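Local coordinates for protein PppA (Pseudomonas aeruginosa, PDB 6JKV) that probably dephosphorylates phosphoserine and phosphothreonine as a manganese-binding PP2C-type phosphatase, and regulates type VI secretion in Pseudomonas aeruginosa, at residues 94-99 and 125-130. Numbering follows the deposited sequence.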
ATOM      1  N   GLY A  94      10.749  11.070   7.708  1.00 18.86           N
ATOM      2  CA  GLY A  94      11.910  10.533   8.440  1.00 20.65           C
ATOM      3  C   GLY A  94      11.486   9.590   9.556  1.00 20.62           C
ATOM      4  O   GLY A  94      12.090   8.503   9.684  1.00 20.89           O
ATOM      5  N   ALA A  95      10.466   9.976  10.327  1.00 20.78           N
ATOM      6  CA  ALA A  95       9.947   9.175  11.460  1.00 21.36           C
ATOM      7  C   ALA A  95       9.309   7.888  10.931  1.00 20.26           C
ATOM      8  O   ALA A  95       9.498   6.840  11.575  1.00 21.10           O
ATOM      9  CB  ALA A  95       8.967   9.977  12.286  1.00 22.53           C
ATOM     10  N   LEU A  96       8.588   7.962   9.803  1.00 18.93           N
ATOM     11  CA  LEU A  96       7.967   6.770   9.172  1.00 18.77           C
ATOM     12  C   LEU A  96       9.063   5.786   8.757  1.00 19.16           C
ATOM     13  O   LEU A  96       8.911   4.577   9.042  1.00 18.74           O
ATOM     14  CB  LEU A  96       7.123   7.184   7.965  1.00 18.59           C
ATOM     15  CG  LEU A  96       5.903   8.051   8.271  1.00 18.24           C
ATOM     16  CD1 LEU A  96       5.397   8.707   7.003  1.00 18.03           C
ATOM     17  CD2 LEU A  96       4.797   7.236   8.923  1.00 18.48           C
ATOM     18  N   ARG A  97      10.115   6.292   8.110  1.00 19.67           N
ATOM     19  CA  ARG A  97      11.274   5.470   7.673  1.00 20.21           C
ATOM     20  C   ARG A  97      11.868   4.733   8.876  1.00 21.48           C
ATOM     21  O   ARG A  97      12.136   3.515   8.756  1.00 21.02           O
ATOM     22  CB  ARG A  97      12.357   6.326   7.013  1.00 20.56           C
ATOM     23  CG  ARG A  97      12.018   6.752   5.596  1.00 20.27           C
ATOM     24  CD  ARG A  97      13.100   7.637   5.026  1.00 20.11           C
ATOM     25  NE  ARG A  97      12.976   7.859   3.593  1.00 19.60           N
ATOM     26  CZ  ARG A  97      13.488   7.074   2.648  1.00 20.16           C
ATOM     27  NH1 ARG A  97      14.151   5.970   2.969  1.00 21.38           N
ATOM     28  NH2 ARG A  97      13.343   7.401   1.374  1.00 19.11           N
ATOM     29  N   THR A  98      12.063   5.438   9.990  1.00 22.04           N
ATOM     30  CA  THR A  98      12.701   4.872  11.202  1.00 23.35           C
ATOM     31  C   THR A  98      11.794   3.788  11.780  1.00 23.48           C
ATOM     32  O   THR A  98      12.317   2.717  12.168  1.00 26.70           O
ATOM     33  CB  THR A  98      13.010   5.945  12.252  1.00 23.87           C
ATOM     34  OG1 THR A  98      13.959   6.855  11.700  1.00 22.77           O
ATOM     35  CG2 THR A  98      13.575   5.349  13.522  1.00 24.82           C
ATOM     36  N   GLY A  99      10.489   4.064  11.848  1.00 22.08           N
ATOM     37  CA  GLY A  99       9.493   3.094  12.326  1.00 22.28           C
ATOM     38  C   GLY A  99       9.532   1.820  11.505  1.00 21.56           C
ATOM     39  O   GLY A  99       9.449   0.731  12.091  1.00 21.47           O
ATOM     40  N   LEU A 125       2.713   3.432   1.503  1.00 14.42           N
ATOM     41  CA  LEU A 125       2.069   4.479   2.320  1.00 14.74           C
ATOM     42  C   LEU A 125       2.073   5.778   1.522  1.00 15.11           C
ATOM     43  O   LEU A 125       2.899   5.934   0.608  1.00 14.21           O
ATOM     44  CB  LEU A 125       2.741   4.603   3.696  1.00 14.58           C
ATOM     45  CG  LEU A 125       4.108   5.277   3.781  1.00 16.13           C
ATOM     46  CD1 LEU A 125       3.984   6.784   3.960  1.00 16.75           C
ATOM     47  CD2 LEU A 125       4.912   4.688   4.934  1.00 17.10           C
ATOM     48  N   LEU A 126       1.100   6.629   1.834  1.00 15.25           N
ATOM     49  CA  LEU A 126       1.060   8.041   1.402  1.00 15.34           C
ATOM     50  C   LEU A 126       0.881   8.893   2.657  1.00 15.31           C
ATOM     51  O   LEU A 126      -0.009   8.589   3.461  1.00 16.14           O
ATOM     52  CB  LEU A 126      -0.079   8.236   0.401  1.00 14.99           C
ATOM     53  CG  LEU A 126      -0.400   9.682   0.035  1.00 15.45           C
ATOM     54  CD1 LEU A 126       0.617  10.211  -0.963  1.00 14.83           C
ATOM     55  CD2 LEU A 126      -1.816   9.807  -0.508  1.00 15.18           C
ATOM     56  N   ALA A 127       1.732   9.897   2.831  1.00 15.37           N
ATOM     57  CA  ALA A 127       1.622  10.892   3.913  1.00 16.32           C
ATOM     58  C   ALA A 127       1.473  12.265   3.268  1.00 16.73           C
ATOM     59  O   ALA A 127       2.233  12.558   2.326  1.00 16.88           O
ATOM     60  CB  ALA A 127       2.828  10.828   4.807  1.00 17.11           C
ATOM     61  N   ALA A 128       0.511  13.053   3.735  1.00 16.10           N
ATOM     62  CA  ALA A 128       0.161  14.351   3.131  1.00 16.63           C
ATOM     63  C   ALA A 128       0.166  15.430   4.208  1.00 16.91           C
ATOM     64  O   ALA A 128      -0.267  15.158   5.343  1.00 15.89           O
ATOM     65  CB  ALA A 128      -1.176  14.273   2.432  1.00 16.20           C
ATOM     66  N   ARG A 129       0.675  16.603   3.839  1.00 18.58           N
ATOM     67  CA  ARG A 129       0.583  17.858   4.623  1.00 19.56           C
ATOM     68  C   ARG A 129       0.291  19.001   3.648  1.00 20.39           C
ATOM     69  O   ARG A 129       1.176  19.353   2.858  1.00 19.83           O
ATOM     70  CB  ARG A 129       1.881  18.126   5.387  1.00 20.03           C
ATOM     71  CG  ARG A 129       2.198  17.100   6.466  1.00 20.54           C
ATOM     72  CD  ARG A 129       1.232  17.196   7.625  1.00 21.89           C
ATOM     73  NE  ARG A 129       1.677  16.381   8.748  1.00 24.20           N
ATOM     74  CZ  ARG A 129       1.404  15.090   8.919  1.00 23.41           C
ATOM     75  NH1 ARG A 129       0.663  14.442   8.031  1.00 21.58           N
ATOM     76  NH2 ARG A 129       1.881  14.452   9.985  1.00 24.20           N
ATOM     77  N   GLY A 130      -0.926  19.537   3.689  1.00 21.55           N
ATOM     78  CA  GLY A 130      -1.365  20.597   2.766  1.00 22.12           C
ATOM     79  C   GLY A 130      -1.185  20.182   1.312  1.00 21.28           C
ATOM     80  O   GLY A 130      -1.766  19.147   0.896  1.00 21.40           O
TER
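L96 reaches from the helix to the strand and meets L125 and A127 with one methyl. Its CD1 lies 3.9 Å from L125 CD1 and 4.0 Å from A127 CB. L125 and A127 are two residues apart, so both turn their CB toward the helix. L126, between them, turns to the other face of the sheet. The L96 side chain leaves the helix with CG anti to its carbonyl carbon (chi1 -65°), which carries the branch out toward the strand. The L125 side chain runs obliquely across it and answers with its own CD1. Its CG sits between the backbone N and the carbonyl carbon (chi1 74°). The contact is purely apolar and small, about 107 Å² over both sides. All three touching residues are buried. The backbones stay well apart, with 9.2 Å between L96 CA and A127 CA, a gap bridged by side chains alone.

At the end of the strand R129 curls back so that NH1 bonds A128 O at 2.9 Å. A128 O lies close to the guanidinium plane, but NH1 comes from above the plane of that carbonyl. R129 also bonds the carbonyls of A54 and A86 and makes a cation-pi contact with Y92.

The contact packs helix 89-114 on the central strand of a five-stranded antiparallel sheet, part of the PP2C alpha-beta sandwich. It lies away from the manganese sites. L96 also touches L56 and L136 on the two flanking strands, 56-63 and 132-138. On the same helix, L100, one turn after L96, touches L125, while L89 and Y92, before it, touch A127.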